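Local coordinates for topoisomerase I-like protein (Leishmania donovani, PDB 2B9S) that is the large subunit of a heterodimeric type IB DNA topoisomerase, which relaxes supercoiled DNA by transiently nicking and resealing one strand, at residues 28-33 against 201-206; 82-87 against 172-177; 216-221 against 227-232. All coordinates share one frame; numbering follows the deposited sequence.

Contact 1 (28-33 against 201-206); sequences NGVLFP and HKWAAV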
loop_
_atom_site.group_PDB
_atom_site.type_symbol
_atom_site.label_atom_id
_atom_site.label_comp_id
_atom_site.label_asym_id
_atom_site.label_seq_id
_atom_site.Cartn_x
_atom_site.Cartn_y
_atom_site.Cartn_z
ATOM N N ASN D 28 24.316 5.977 -0.316
ATOM C CA ASN D 28 25.138 5.122 0.537
ATOM C C ASN D 28 24.597 3.713 0.808
ATOM O O ASN D 28 25.069 3.046 1.726
ATOM C CB ASN D 28 25.360 5.838 1.873
ATOM C CG ASN D 28 26.158 7.118 1.717
ATOM O OD1 ASN D 28 27.200 7.127 1.065
ATOM N ND2 ASN D 28 25.681 8.190 2.309
ATOM N N GLY D 29 23.611 3.275 0.024
ATOM C CA GLY D 29 23.036 1.937 0.169
ATOM C C GLY D 29 22.046 1.840 1.311
ATOM O O GLY D 29 21.281 2.766 1.569
ATOM N N VAL D 30 22.094 0.727 2.025
ATOM C CA VAL D 30 21.032 0.358 2.958
ATOM C C VAL D 30 21.529 0.093 4.371
ATOM O O VAL D 30 22.671 -0.313 4.560
ATOM C CB VAL D 30 20.262 -0.885 2.434
ATOM C CG1 VAL D 30 19.514 -0.530 1.131
ATOM C CG2 VAL D 30 21.208 -2.081 2.223
ATOM N N LEU D 31 20.664 0.330 5.357
ATOM C CA LEU D 31 20.973 0.011 6.750
ATOM C C LEU D 31 20.400 -1.367 7.111
ATOM O O LEU D 31 19.178 -1.565 7.131
ATOM C CB LEU D 31 20.482 1.127 7.701
ATOM C CG LEU D 31 20.769 1.040 9.225
ATOM C CD1 LEU D 31 22.237 0.772 9.554
ATOM C CD2 LEU D 31 20.281 2.259 9.989
ATOM N N PHE D 32 21.296 -2.315 7.366
ATOM C CA PHE D 32 20.953 -3.683 7.756
ATOM C C PHE D 32 20.649 -3.733 9.250
ATOM O O PHE D 32 21.405 -3.162 10.041
ATOM C CB PHE D 32 22.147 -4.614 7.503
ATOM C CG PHE D 32 22.432 -4.870 6.055
ATOM C CD1 PHE D 32 21.741 -5.862 5.361
ATOM C CD2 PHE D 32 23.416 -4.142 5.383
ATOM C CE1 PHE D 32 22.006 -6.110 4.008
ATOM C CE2 PHE D 32 23.688 -4.386 4.036
ATOM C CZ PHE D 32 22.982 -5.370 3.352
ATOM N N PRO D 33 19.545 -4.408 9.654
ATOM C CA PRO D 33 19.282 -4.554 11.096
ATOM C C PRO D 33 20.428 -5.292 11.809
ATOM O O PRO D 33 21.194 -6.006 11.147
ATOM C CB PRO D 33 17.976 -5.386 11.136
ATOM C CG PRO D 33 17.851 -5.988 9.790
ATOM C CD PRO D 33 18.494 -5.054 8.839
ATOM N N HIS D 201 31.057 -9.749 2.728
ATOM C CA HIS D 201 29.891 -9.982 1.868
ATOM C C HIS D 201 30.023 -9.171 0.583
ATOM O O HIS D 201 30.879 -8.290 0.501
ATOM C CB HIS D 201 28.595 -9.650 2.617
ATOM C CG HIS D 201 28.313 -10.569 3.766
ATOM N ND1 HIS D 201 27.600 -11.740 3.624
ATOM C CD2 HIS D 201 28.660 -10.497 5.074
ATOM C CE1 HIS D 201 27.516 -12.349 4.794
ATOM N NE2 HIS D 201 28.160 -11.623 5.694
ATOM N N LYS D 202 29.198 -9.490 -0.413
ATOM C CA LYS D 202 29.080 -8.690 -1.639
ATOM C C LYS D 202 27.602 -8.425 -1.971
ATOM O O LYS D 202 26.721 -9.080 -1.438
ATOM C CB LYS D 202 29.777 -9.385 -2.815
ATOM C CG LYS D 202 29.704 -10.886 -2.722
ATOM C CD LYS D 202 29.525 -11.604 -4.049
ATOM C CE LYS D 202 28.900 -12.980 -3.767
ATOM N NZ LYS D 202 28.924 -13.907 -4.928
ATOM N N TRP D 203 27.346 -7.455 -2.844
ATOM C CA TRP D 203 26.016 -7.203 -3.392
ATOM C C TRP D 203 25.655 -8.283 -4.417
ATOM O O TRP D 203 26.540 -8.977 -4.924
ATOM C CB TRP D 203 25.967 -5.817 -4.055
ATOM C CG TRP D 203 26.270 -4.654 -3.142
ATOM C CD1 TRP D 203 27.254 -3.719 -3.307
ATOM C CD2 TRP D 203 25.579 -4.292 -1.931
ATOM N NE1 TRP D 203 27.216 -2.798 -2.284
ATOM C CE2 TRP D 203 26.205 -3.132 -1.423
ATOM C CE3 TRP D 203 24.485 -4.832 -1.234
ATOM C CZ2 TRP D 203 25.778 -2.501 -0.250
ATOM C CZ3 TRP D 203 24.071 -4.221 -0.071
ATOM C CH2 TRP D 203 24.712 -3.052 0.408
ATOM N N ALA D 204 24.358 -8.437 -4.719
ATOM C CA ALA D 204 23.921 -9.348 -5.794
ATOM C C ALA D 204 24.482 -8.861 -7.126
ATOM O O ALA D 204 24.955 -9.647 -7.941
ATOM C CB ALA D 204 22.393 -9.407 -5.876
ATOM N N ALA D 205 24.425 -7.545 -7.307
ATOM C CA ALA D 205 24.706 -6.886 -8.563
ATOM C C ALA D 205 24.711 -5.385 -8.306
ATOM O O ALA D 205 24.085 -4.909 -7.353
ATOM C CB ALA D 205 23.644 -7.258 -9.633
ATOM N N VAL D 206 25.455 -4.653 -9.136
ATOM C CA VAL D 206 25.454 -3.186 -9.125
ATOM C C VAL D 206 25.123 -2.809 -10.560
ATOM O O VAL D 206 25.749 -3.280 -11.497
ATOM C CB VAL D 206 26.818 -2.587 -8.651
ATOM C CG1 VAL D 206 26.799 -1.071 -8.670
ATOM C CG2 VAL D 206 27.176 -3.071 -7.245
#
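Val-30 meets the six-membered ring of Trp-203 through one of its methyls. The two methyls of Val-30 have different partners: CG2 meets Trp-203 CH2 at 4.1 Å, while CG1 packs on the sheet residues Ala-216 and Val-229. The valine and the indole run past one another in opposite senses. Phe-32 makes the closer approach. Its CB points toward 201-206, and CG stands anti to the carbonyl carbon (chi1 -71°), which carries the far end of the ring to the indole. CZ of Phe-32 lies 3.8 Å from Trp-203 CZ3, and CE2 of Phe-32 is 4.0 Å from Trp-203 CH2. Trp-203 CZ3 sits at the edge of the phenyl ring, near its plane. Both partners come to the indole obliquely. CH2 is shared by Val-30 and Phe-32, while CZ3 meets Phe-32. The contact is wholly apolar and small, with 107 Å² buried. The polar edge of the indole is turned to other company: Trp-203 NE1 donates to the backbone O of Pro-195. The contact joins the loop between strands 25-26 and 43-45 to the residues leading into strand 205-207, the outermost strand on its side of the four-stranded mixed sheet. Trp-203 also packs on Ile-186 of the adjacent strand 185-187. Phe-32 touches Ile-184 just ahead of that strand, and Leu-31 leans on helix 125-137.

Contact 2 (82-87 against 172-177); sequences FESWRE and MGKLKV. With nucleotides of chain C.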
loop_
_atom_site.group_PDB
_atom_site.type_symbol
_atom_site.label_atom_id
_atom_site.label_comp_id
_atom_site.label_asym_id
_atom_site.label_seq_id
_atom_site.Cartn_x
_atom_site.Cartn_y
_atom_site.Cartn_z
ATOM N N PHE D 82 5.195 -23.314 12.134
ATOM C CA PHE D 82 5.740 -24.615 12.525
ATOM C C PHE D 82 6.471 -25.287 11.362
ATOM O O PHE D 82 7.525 -25.900 11.556
ATOM C CB PHE D 82 4.631 -25.532 13.117
ATOM C CG PHE D 82 5.163 -26.785 13.819
ATOM C CD1 PHE D 82 5.892 -26.681 15.009
ATOM C CD2 PHE D 82 4.936 -28.047 13.285
ATOM C CE1 PHE D 82 6.390 -27.819 15.654
ATOM C CE2 PHE D 82 5.436 -29.199 13.911
ATOM C CZ PHE D 82 6.167 -29.082 15.104
ATOM N N GLU D 83 5.921 -25.149 10.154
ATOM C CA GLU D 83 6.568 -25.656 8.949
ATOM C C GLU D 83 7.876 -24.922 8.686
ATOM O O GLU D 83 8.892 -25.551 8.444
ATOM C CB GLU D 83 5.619 -25.583 7.717
ATOM N N SER D 84 7.855 -23.598 8.769
ATOM C CA SER D 84 9.067 -22.795 8.636
ATOM C C SER D 84 10.126 -23.171 9.667
ATOM O O SER D 84 11.295 -23.344 9.317
ATOM C CB SER D 84 8.758 -21.297 8.725
ATOM O OG SER D 84 8.127 -20.825 7.545
ATOM N N TRP D 85 9.700 -23.310 10.923
ATOM C CA TRP D 85 10.593 -23.604 12.037
ATOM C C TRP D 85 11.233 -24.989 11.914
ATOM O O TRP D 85 12.439 -25.138 12.124
ATOM C CB TRP D 85 9.837 -23.466 13.359
ATOM C CG TRP D 85 10.697 -23.486 14.575
ATOM C CD1 TRP D 85 11.942 -22.918 14.724
ATOM C CD2 TRP D 85 10.378 -24.087 15.838
ATOM N NE1 TRP D 85 12.415 -23.147 15.992
ATOM C CE2 TRP D 85 11.480 -23.859 16.697
ATOM C CE3 TRP D 85 9.277 -24.827 16.319
ATOM C CZ2 TRP D 85 11.501 -24.315 18.025
ATOM C CZ3 TRP D 85 9.310 -25.291 17.639
ATOM C CH2 TRP D 85 10.408 -25.026 18.477
ATOM N N ARG D 86 10.413 -25.985 11.575
ATOM C CA ARG D 86 10.844 -27.355 11.265
ATOM C C ARG D 86 11.836 -27.500 10.107
ATOM O O ARG D 86 12.670 -28.408 10.132
ATOM C CB ARG D 86 9.624 -28.238 10.963
ATOM C CG ARG D 86 8.803 -28.665 12.174
ATOM C CD ARG D 86 9.526 -29.666 13.081
ATOM N NE ARG D 86 9.902 -30.896 12.383
ATOM C CZ ARG D 86 9.120 -31.972 12.216
ATOM N NH1 ARG D 86 7.878 -32.006 12.682
ATOM N NH2 ARG D 86 9.587 -33.021 11.565
ATOM N N GLU D 87 11.731 -26.655 9.077
ATOM C CA GLU D 87 12.727 -26.636 7.989
ATOM C C GLU D 87 14.130 -26.357 8.526
ATOM O O GLU D 87 15.122 -26.863 7.994
ATOM C CB GLU D 87 12.423 -25.532 6.985
ATOM C CG GLU D 87 11.385 -25.819 5.944
ATOM C CD GLU D 87 11.271 -24.662 4.953
ATOM O OE1 GLU D 87 10.126 -24.215 4.683
ATOM O OE2 GLU D 87 12.335 -24.182 4.480
ATOM N N MET D 172 0.092 -16.590 6.095
ATOM C CA MET D 172 0.347 -15.916 7.366
ATOM C C MET D 172 1.140 -16.890 8.289
ATOM O O MET D 172 0.876 -18.103 8.288
ATOM C CB MET D 172 -0.948 -15.442 8.026
ATOM C CG MET D 172 -1.891 -16.573 8.428
ATOM S SD MET D 172 -3.173 -16.030 9.560
ATOM C CE MET D 172 -4.086 -14.876 8.521
ATOM N N GLY D 173 2.135 -16.361 9.007
ATOM C CA GLY D 173 2.983 -17.162 9.900
ATOM C C GLY D 173 4.263 -17.664 9.266
ATOM O O GLY D 173 5.191 -18.023 9.971
ATOM N N LYS D 174 4.308 -17.718 7.937
ATOM C CA LYS D 174 5.507 -18.135 7.229
ATOM C C LYS D 174 6.706 -17.208 7.511
ATOM O O LYS D 174 6.546 -15.980 7.672
ATOM C CB LYS D 174 5.230 -18.210 5.734
ATOM C CG LYS D 174 6.393 -18.758 4.881
ATOM C CD LYS D 174 5.987 -18.671 3.450
ATOM C CE LYS D 174 6.645 -19.730 2.615
ATOM N NZ LYS D 174 7.885 -19.254 2.012
ATOM N N LEU D 175 7.901 -17.801 7.598
ATOM C CA LEU D 175 9.107 -17.017 7.851
ATOM C C LEU D 175 9.548 -16.160 6.653
ATOM O O LEU D 175 9.773 -16.666 5.539
ATOM C CB LEU D 175 10.269 -17.890 8.369
ATOM C CG LEU D 175 11.639 -17.261 8.710
ATOM C CD1 LEU D 175 11.564 -16.258 9.827
ATOM C CD2 LEU D 175 12.705 -18.336 9.030
ATOM N N LYS D 176 9.650 -14.860 6.921
ATOM C CA LYS D 176 10.316 -13.917 6.055
ATOM C C LYS D 176 11.778 -13.884 6.521
ATOM O O LYS D 176 12.078 -13.361 7.598
ATOM C CB LYS D 176 9.658 -12.542 6.202
ATOM C CG LYS D 176 9.893 -11.595 5.043
ATOM C CD LYS D 176 10.103 -10.145 5.503
ATOM C CE LYS D 176 9.008 -9.604 6.355
ATOM N NZ LYS D 176 8.991 -8.115 6.415
ATOM N N VAL D 177 12.678 -14.475 5.734
ATOM C CA VAL D 177 14.068 -14.626 6.177
ATOM C C VAL D 177 14.889 -13.330 6.108
ATOM O O VAL D 177 14.497 -12.346 5.438
ATOM C CB VAL D 177 14.816 -15.812 5.493
ATOM C CG1 VAL D 177 14.011 -17.111 5.615
ATOM C CG2 VAL D 177 15.181 -15.497 4.016
ATOM P P DA C 13 5.604 -7.524 4.501
ATOM O OP1 DA C 13 6.109 -8.104 5.757
ATOM O OP2 DA C 13 6.266 -7.836 3.248
ATOM O "O5'" DA C 13 4.046 -7.896 4.331
ATOM C "C5'" DA C 13 3.073 -7.535 5.314
ATOM C "C4'" DA C 13 1.828 -7.044 4.604
ATOM O "O4'" DA C 13 1.977 -5.671 4.169
ATOM C "C3'" DA C 13 1.456 -7.823 3.347
ATOM O "O3'" DA C 13 0.096 -8.103 3.505
ATOM C "C2'" DA C 13 1.819 -6.880 2.167
ATOM C "C1'" DA C 13 1.573 -5.519 2.811
ATOM N N9 DA C 13 2.373 -4.433 2.242
ATOM C C8 DA C 13 3.747 -4.423 2.186
ATOM N N7 DA C 13 4.235 -3.355 1.620
ATOM C C5 DA C 13 3.104 -2.593 1.320
ATOM C C6 DA C 13 2.953 -1.324 0.697
ATOM N N6 DA C 13 3.987 -0.574 0.314
ATOM N N1 DA C 13 1.707 -0.852 0.504
ATOM C C2 DA C 13 0.653 -1.600 0.925
ATOM N N3 DA C 13 0.672 -2.805 1.512
ATOM C C4 DA C 13 1.938 -3.253 1.682
#
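Ser-84 joins a helix to the start of a short strand through its side-chain oxygen, which accepts a hydrogen bond from the backbone N of Leu-175. The distance from Leu-175 N to Ser-84 OG is 3.0 Å. The bond is nearly straight, with 172° at the hydrogen. It is the one hydrogen bond between the two segments. The serine hydroxyl stands anti to its own carbonyl carbon (chi1 -74°). This rotation keeps OG facing Leu-175 N and leaves it near the O of Asn-80, one helical turn earlier, with which it makes a weak hydrogen bond. The buried OG therefore has both a strand partner and a helix partner. Packing round the bond is close. Ser-84 CB and Leu-175 CB are 3.7 Å apart, and Lys-174 CG comes alongside Ser-84 OG at 3.8 Å. The close approach of the backbones, with the CA atoms of Ser-84 and Leu-175 5.8 Å apart, is consistent with the small serine side chain. Leu-175 also packs on Ile-88 of the same helix and on Val-59 and Met-62 of helix 54-64. Along the strand, side chains alternate. Leu-175 points toward the helix, while Lys-176 points away from it and reaches the DNA. Lys-176 NZ donates to OP1 of DA13 of chain C at 3.0 Å. Glu-158 forms a salt bridge with the same ammonium group. In this DNA-binding region, strand 175-176 pairs antiparallel with strand 161-162. One side of it rests on helix 75-89, and the other holds a lysine against the phosphate backbone. A backbone contact of this kind is consistent with DNA binding that does not depend on the base sequence.

Contact 3 (216-221 against 227-232); sequences AMWRDS and KYVMLA. With nucleotides of chain A; nucleotides of chain C.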
loop_
_atom_site.group_PDB
_atom_site.type_symbol
_atom_site.label_atom_id
_atom_site.label_comp_id
_atom_site.label_asym_id
_atom_site.label_seq_id
_atom_site.Cartn_x
_atom_site.Cartn_y
_atom_site.Cartn_z
ATOM N N ALA D 216 17.796 0.447 -4.438
ATOM C CA ALA D 216 18.121 -0.933 -4.108
ATOM C C ALA D 216 16.871 -1.814 -4.213
ATOM O O ALA D 216 15.741 -1.315 -4.123
ATOM C CB ALA D 216 18.773 -1.017 -2.702
ATOM N N MET D 217 17.087 -3.119 -4.405
ATOM C CA MET D 217 16.013 -4.095 -4.624
ATOM C C MET D 217 16.451 -5.432 -4.056
ATOM O O MET D 217 17.622 -5.798 -4.144
ATOM C CB MET D 217 15.701 -4.227 -6.128
ATOM C CG MET D 217 14.590 -5.221 -6.528
ATOM S SD MET D 217 15.063 -6.986 -6.661
ATOM C CE MET D 217 16.073 -6.991 -8.138
ATOM N N TRP D 218 15.516 -6.150 -3.440
ATOM C CA TRP D 218 15.732 -7.554 -3.114
ATOM C C TRP D 218 14.446 -8.331 -3.352
ATOM O O TRP D 218 13.365 -7.765 -3.518
ATOM C CB TRP D 218 16.276 -7.759 -1.703
ATOM C CG TRP D 218 15.283 -7.517 -0.639
ATOM C CD1 TRP D 218 14.448 -8.439 -0.073
ATOM C CD2 TRP D 218 14.998 -6.264 0.001
ATOM N NE1 TRP D 218 13.653 -7.841 0.869
ATOM C CE2 TRP D 218 13.962 -6.505 0.936
ATOM C CE3 TRP D 218 15.513 -4.958 -0.132
ATOM C CZ2 TRP D 218 13.431 -5.493 1.756
ATOM C CZ3 TRP D 218 14.974 -3.940 0.686
ATOM C CH2 TRP D 218 13.935 -4.227 1.614
ATOM N N ARG D 219 14.575 -9.638 -3.406
ATOM C CA ARG D 219 13.420 -10.483 -3.609
ATOM C C ARG D 219 13.035 -11.104 -2.258
ATOM O O ARG D 219 13.850 -11.751 -1.597
ATOM C CB ARG D 219 13.755 -11.513 -4.682
ATOM C CG ARG D 219 12.587 -12.326 -5.168
ATOM C CD ARG D 219 12.977 -13.129 -6.396
ATOM N NE ARG D 219 13.252 -12.265 -7.552
ATOM C CZ ARG D 219 12.317 -11.853 -8.404
ATOM N NH1 ARG D 219 11.042 -12.219 -8.219
ATOM N NH2 ARG D 219 12.651 -11.076 -9.434
ATOM N N ASP D 220 11.804 -10.841 -1.839
ATOM C CA ASP D 220 11.300 -11.265 -0.526
ATOM C C ASP D 220 10.997 -12.778 -0.483
ATOM O O ASP D 220 10.468 -13.323 -1.437
ATOM C CB ASP D 220 10.079 -10.401 -0.162
ATOM C CG ASP D 220 9.112 -11.090 0.775
ATOM O OD1 ASP D 220 9.251 -10.875 1.991
ATOM O OD2 ASP D 220 8.198 -11.811 0.283
ATOM N N SER D 221 11.348 -13.446 0.618
ATOM C CA SER D 221 11.288 -14.913 0.682
ATOM C C SER D 221 9.896 -15.532 0.843
ATOM O O SER D 221 9.710 -16.708 0.529
ATOM C CB SER D 221 12.201 -15.441 1.781
ATOM O OG SER D 221 11.721 -15.056 3.057
ATOM N N LYS D 227 11.035 -6.032 -3.523
ATOM C CA LYS D 227 11.027 -4.898 -2.584
ATOM C C LYS D 227 12.071 -3.837 -3.002
ATOM O O LYS D 227 13.175 -4.163 -3.440
ATOM C CB LYS D 227 11.343 -5.382 -1.159
ATOM C CG LYS D 227 10.384 -6.422 -0.539
ATOM C CD LYS D 227 8.986 -5.833 -0.319
ATOM C CE LYS D 227 8.056 -6.792 0.418
ATOM N NZ LYS D 227 8.451 -6.998 1.846
ATOM N N TYR D 228 11.722 -2.569 -2.853
ATOM C CA TYR D 228 12.579 -1.487 -3.335
ATOM C C TYR D 228 12.777 -0.431 -2.301
ATOM O O TYR D 228 11.838 -0.053 -1.599
ATOM C CB TYR D 228 11.968 -0.782 -4.533
ATOM C CG TYR D 228 11.673 -1.673 -5.688
ATOM C CD1 TYR D 228 12.638 -1.916 -6.656
ATOM C CD2 TYR D 228 10.398 -2.247 -5.846
ATOM C CE1 TYR D 228 12.374 -2.714 -7.706
ATOM C CE2 TYR D 228 10.143 -3.068 -6.902
ATOM C CZ TYR D 228 11.128 -3.288 -7.829
ATOM O OH TYR D 228 10.865 -4.083 -8.911
ATOM N N VAL D 229 14.013 0.045 -2.223
ATOM C CA VAL D 229 14.320 1.289 -1.544
ATOM C C VAL D 229 14.080 2.432 -2.529
ATOM O O VAL D 229 14.676 2.486 -3.607
ATOM C CB VAL D 229 15.766 1.309 -1.047
ATOM C CG1 VAL D 229 16.057 2.616 -0.338
ATOM C CG2 VAL D 229 16.030 0.126 -0.131
ATOM N N MET D 230 13.178 3.328 -2.163
ATOM C CA MET D 230 12.813 4.464 -3.018
ATOM C C MET D 230 12.865 5.796 -2.239
ATOM O O MET D 230 13.052 5.799 -1.013
ATOM C CB MET D 230 11.437 4.197 -3.675
ATOM C CG MET D 230 11.510 3.134 -4.826
ATOM S SD MET D 230 9.998 2.995 -5.772
ATOM C CE MET D 230 10.247 1.605 -6.915
ATOM N N LEU D 231 12.697 6.921 -2.942
ATOM C CA LEU D 231 12.761 8.257 -2.300
ATOM C C LEU D 231 11.535 8.572 -1.450
ATOM O O LEU D 231 10.501 7.948 -1.611
ATOM C CB LEU D 231 13.035 9.379 -3.323
ATOM C CG LEU D 231 14.318 9.327 -4.172
ATOM C CD1 LEU D 231 14.637 10.685 -4.760
ATOM C CD2 LEU D 231 15.509 8.829 -3.399
ATOM N N ALA D 232 11.689 9.507 -0.516
ATOM C CA ALA D 232 10.605 9.962 0.340
ATOM C C ALA D 232 9.601 10.776 -0.476
ATOM O O ALA D 232 9.951 11.315 -1.517
ATOM C CB ALA D 232 11.160 10.788 1.497
ATOM P P DA A 7 12.589 -3.255 -12.151
ATOM O OP1 DA A 7 13.654 -2.650 -12.984
ATOM O OP2 DA A 7 12.886 -3.907 -10.860
ATOM O "O5'" DA A 7 11.518 -2.125 -11.877
ATOM C "C5'" DA A 7 10.873 -1.482 -12.946
ATOM C "C4'" DA A 7 9.795 -0.561 -12.412
ATOM O "O4'" DA A 7 8.601 -1.349 -12.193
ATOM C "C3'" DA A 7 10.059 0.168 -11.089
ATOM O "O3'" DA A 7 9.347 1.386 -11.159
ATOM C "C2'" DA A 7 9.312 -0.663 -10.082
ATOM C "C1'" DA A 7 8.082 -0.996 -10.936
ATOM N N9 DA A 7 7.285 -2.100 -10.392
ATOM C C8 DA A 7 7.787 -3.211 -9.788
ATOM N N7 DA A 7 6.861 -4.023 -9.385
ATOM C C5 DA A 7 5.683 -3.418 -9.717
ATOM C C6 DA A 7 4.356 -3.816 -9.536
ATOM N N6 DA A 7 4.021 -4.965 -8.929
ATOM N N1 DA A 7 3.402 -2.981 -9.982
ATOM C C2 DA A 7 3.766 -1.851 -10.600
ATOM N N3 DA A 7 4.992 -1.371 -10.809
ATOM C C4 DA A 7 5.917 -2.216 -10.343
ATOM P P DA C 13 5.604 -7.524 4.501
ATOM O OP1 DA C 13 6.109 -8.104 5.757
ATOM O OP2 DA C 13 6.266 -7.836 3.248
ATOM O "O5'" DA C 13 4.046 -7.896 4.331
ATOM C "C5'" DA C 13 3.073 -7.535 5.314
ATOM C "C4'" DA C 13 1.828 -7.044 4.604
ATOM O "O4'" DA C 13 1.977 -5.671 4.169
ATOM C "C3'" DA C 13 1.456 -7.823 3.347
ATOM O "O3'" DA C 13 0.096 -8.103 3.505
ATOM C "C2'" DA C 13 1.819 -6.880 2.167
ATOM C "C1'" DA C 13 1.573 -5.519 2.811
ATOM N N9 DA C 13 2.373 -4.433 2.242
ATOM C C8 DA C 13 3.747 -4.423 2.186
ATOM N N7 DA C 13 4.235 -3.355 1.620
ATOM C C5 DA C 13 3.104 -2.593 1.320
ATOM C C6 DA C 13 2.953 -1.324 0.697
ATOM N N6 DA C 13 3.987 -0.574 0.314
ATOM N N1 DA C 13 1.707 -0.852 0.504
ATOM C C2 DA C 13 0.653 -1.600 0.925
ATOM N N3 DA C 13 0.672 -2.805 1.512
ATOM C C4 DA C 13 1.938 -3.253 1.682
#
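Trp-218 receives Lys-227 CB over one face of its indole. Lys-227 CB lies 3.7 Å from the centroid of the Trp-218 six-membered ring, 19° off the normal, a CH-pi contact. At the edge of the same indole, near its plane, is Val-229 CG2. The ring is brought there by chi1 of 72°, which sets CG between the backbone N and the carbonyl carbon. The second flat group, Tyr-228, has C2' of DA7 of chain A over one face. At its edge, in plane, is OP2 of that nucleotide. Tyr-228 OH donates to OP2 of DA7 of chain A at 2.8 Å. Met-217 lies alongside the tyrosine and points the same way, with Met-217 CG 3.5 Å from Tyr-228 CE1. The two strands, 216-219 and 226-229, form an antiparallel beta hairpin at one edge of a mixed sheet. Trp-218 and Lys-227 are a hydrogen-bonded pair: Lys-227 N to Trp-218 O is 2.9 Å and almost straight, and the return bond runs from Trp-218 N to Lys-227 O. Met-217 and Tyr-228 form the next, non-hydrogen-bonded pair, with Tyr-228 and its phosphate on the opposite face from Trp-218 and Lys-227. Beyond it, Val-229 N donates to Ala-216 O. Lys-227 bends at chi2 and chi4 to extend past the indole to a second DNA chain, where Lys-227 NZ donates to OP2 of DA13 of chain C at 2.7 Å. Asp-220 OD1 makes a long salt bridge with Lys-227 NZ, at 4.0 Å. Lys-227 NZ also has a salt bridge with Glu-158. These carboxylates would be expected to favour the charged ammonium. Arg-219 adds a salt bridge to a further phosphate.

The three contacts lie in the DNA-binding region of the chain. Contact 2 falls, in sequence, between the two segments of contact 1, and contact 3 follows both. Contact 1 reaches the mixed sheet at the outermost strand 205-207, and contact 3 pairs its other outermost strand, 226-229, with 216-219. Their centres are about 11 Å apart, and Val-30 of contact 1 packs on Ala-216 and Val-229 of contact 3. The centres of contacts 2 and 3 are about 22 Å apart, yet Val-177 N probably bonds to Ser-221 OG. Lys-176 and Lys-227 both hold the phosphate of DA13 of chain C, while contact 1 comes no nearer to the DNA than about 8 Å (nearest atoms).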